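Farnesyl pyrophosphate synthase (Pseudomonas aeruginosa, PDB 3ZOU) catalyses prenyl chain elongation to farnesyl diphosphate, probably by a magnesium-dependent condensation of geranyl diphosphate with isopentenyl diphosphate. Local coordinates at residues Ala119-Val124 with Thr143-Ala148. Numbering follows the deposited sequence.
Sequences ALAFEV and TRLARA
The ring of F122 meets helix 135-149 with its edge: CE1 lies 3.6 Å from the CA of A146, with the backbone N of A146 in the ring plane and the carbonyl carbon of L145 close to it. The ring also stacks on F122 of the second subunit. Within segment 143-148, CG2 of T143 sits over the centre of the R147 guanidinium, 3.5 Å above its plane. The first torsion of F122 (chi1 -66°) sets CG anti to the carbonyl carbon, beside the backbone N, and from there the ring spans the gap to the A146 backbone. One aromatic side chain thus serves both the interior of a subunit and the dimer interface, within the all-helical fold of the polyprenyl synthases; here segments 119-124 and 143-148, on helices 107-126 and 135-149, run nearly antiparallel at 163°, their axes 10.8 Å apart at closest. No hydrogen bond crosses between the two segments, and the fit depends on shape. The A146 methyl and the L145 branch point flank the CE1 corner of F122 from opposite sides of the ring plane, A146 CB at 3.7 Å and L145 CG at 4.2 Å from that atom. With CG of L145 anti to its backbone N (chi1 -170°), the branch extends toward helix 107-126, and its CD2 reaches a looser 4.5 Å from CB of A121. Helix 67-85 also packs against this pair: A121 touches L75 and I76, and L145 touches A72; L185 of helix 171-196 also touches L145.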
loop_
_atom_site.group_PDB
_atom_site.type_symbol
_atom_site.label_atom_id
_atom_site.label_comp_id
_atom_site.label_asym_id
_atom_site.label_seq_id
_atom_site.Cartn_x
_atom_site.Cartn_y
_atom_site.Cartn_z
ATOM N N ALA A 119 1.705 2.781 2.095
ATOM C CA ALA A 119 1.764 1.955 3.339
ATOM C C ALA A 119 1.193 2.701 4.542
ATOM O O ALA A 119 0.460 2.089 5.301
ATOM C CB ALA A 119 3.182 1.499 3.628
ATOM N N LEU A 120 1.514 3.979 4.595
ATOM C CA LEU A 120 1.024 4.755 5.745
ATOM C C LEU A 120 -0.475 4.797 5.789
ATOM O O LEU A 120 -1.067 4.852 6.868
ATOM C CB LEU A 120 1.624 6.110 5.719
ATOM C CG LEU A 120 1.319 7.092 6.845
ATOM C CD1 LEU A 120 1.789 6.485 8.135
ATOM C CD2 LEU A 120 2.063 8.386 6.560
ATOM N N ALA A 121 -1.116 4.926 4.638
ATOM C CA ALA A 121 -2.579 4.991 4.576
ATOM C C ALA A 121 -3.152 3.780 5.322
ATOM O O ALA A 121 -4.147 3.863 6.061
ATOM C CB ALA A 121 -3.077 5.076 3.166
ATOM N N PHE A 122 -2.616 2.602 5.027
ATOM C CA PHE A 122 -3.089 1.325 5.590
ATOM C C PHE A 122 -2.697 1.207 7.067
ATOM O O PHE A 122 -3.507 0.797 7.891
ATOM C CB PHE A 122 -2.613 0.126 4.722
ATOM C CG PHE A 122 -3.238 0.149 3.357
ATOM C CD1 PHE A 122 -4.599 -0.067 3.218
ATOM C CD2 PHE A 122 -2.519 0.411 2.238
ATOM C CE1 PHE A 122 -5.172 -0.091 1.937
ATOM C CE2 PHE A 122 -3.091 0.394 0.967
ATOM C CZ PHE A 122 -4.427 0.204 0.840
ATOM N N GLU A 123 -1.510 1.722 7.425
ATOM C CA GLU A 123 -1.135 1.781 8.822
ATOM C C GLU A 123 -2.123 2.592 9.637
ATOM O O GLU A 123 -2.492 2.168 10.725
ATOM C CB GLU A 123 0.283 2.413 8.954
ATOM C CG GLU A 123 0.769 2.409 10.406
ATOM C CD GLU A 123 2.140 3.009 10.540
ATOM O OE1 GLU A 123 2.937 3.105 9.599
ATOM O OE2 GLU A 123 2.403 3.489 11.668
ATOM N N VAL A 124 -2.509 3.756 9.142
ATOM C CA VAL A 124 -3.405 4.657 9.863
ATOM C C VAL A 124 -4.747 3.986 10.137
ATOM O O VAL A 124 -5.333 4.135 11.215
ATOM C CB VAL A 124 -3.536 5.958 9.094
ATOM C CG1 VAL A 124 -4.750 6.763 9.451
ATOM C CG2 VAL A 124 -2.278 6.763 9.310
ATOM N N THR A 143 -10.351 -3.202 3.994
ATOM C CA THR A 143 -10.771 -3.938 2.816
ATOM C C THR A 143 -11.201 -3.003 1.736
ATOM O O THR A 143 -10.813 -3.085 0.544
ATOM C CB THR A 143 -11.938 -4.874 3.176
ATOM O OG1 THR A 143 -11.412 -5.942 3.921
ATOM C CG2 THR A 143 -12.613 -5.439 1.937
ATOM N N ARG A 144 -12.072 -2.072 2.085
ATOM C CA ARG A 144 -12.632 -1.209 1.044
ATOM C C ARG A 144 -11.577 -0.304 0.468
ATOM O O ARG A 144 -11.514 -0.074 -0.742
ATOM C CB ARG A 144 -13.791 -0.404 1.622
ATOM C CG ARG A 144 -15.002 -1.299 1.916
ATOM C CD ARG A 144 -15.765 -1.518 0.622
ATOM N NE ARG A 144 -16.842 -2.465 0.693
ATOM C CZ ARG A 144 -17.833 -2.490 -0.201
ATOM N NH1 ARG A 144 -17.888 -1.571 -1.188
ATOM N NH2 ARG A 144 -18.787 -3.396 -0.077
ATOM N N LEU A 145 -10.697 0.237 1.307
ATOM C CA LEU A 145 -9.666 1.123 0.790
ATOM C C LEU A 145 -8.668 0.352 -0.126
ATOM O O LEU A 145 -8.246 0.856 -1.138
ATOM C CB LEU A 145 -8.911 1.810 1.893
ATOM C CG LEU A 145 -7.987 2.923 1.337
ATOM C CD1 LEU A 145 -8.704 3.955 0.506
ATOM C CD2 LEU A 145 -7.253 3.642 2.458
ATOM N N ALA A 146 -8.318 -0.836 0.306
ATOM C CA ALA A 146 -7.325 -1.639 -0.490
ATOM C C ALA A 146 -7.917 -1.998 -1.817
ATOM O O ALA A 146 -7.239 -1.914 -2.818
ATOM C CB ALA A 146 -6.927 -2.888 0.250
ATOM N N ARG A 147 -9.201 -2.353 -1.849
ATOM C CA ARG A 147 -9.854 -2.672 -3.133
ATOM C C ARG A 147 -9.994 -1.445 -4.012
ATOM O O ARG A 147 -9.709 -1.465 -5.227
ATOM C CB ARG A 147 -11.226 -3.271 -2.941
ATOM C CG ARG A 147 -11.298 -4.573 -2.260
ATOM C CD ARG A 147 -12.785 -4.993 -2.148
ATOM N NE ARG A 147 -12.967 -6.325 -1.552
ATOM C CZ ARG A 147 -14.088 -6.764 -0.961
ATOM N NH1 ARG A 147 -15.164 -5.987 -0.822
ATOM N NH2 ARG A 147 -14.129 -8.000 -0.475
ATOM N N ALA A 148 -10.353 -0.331 -3.388
ATOM C CA ALA A 148 -10.504 0.890 -4.160
ATOM C C ALA A 148 -9.219 1.454 -4.676
ATOM O O ALA A 148 -9.210 2.165 -5.705
ATOM C CB ALA A 148 -11.178 1.952 -3.298
#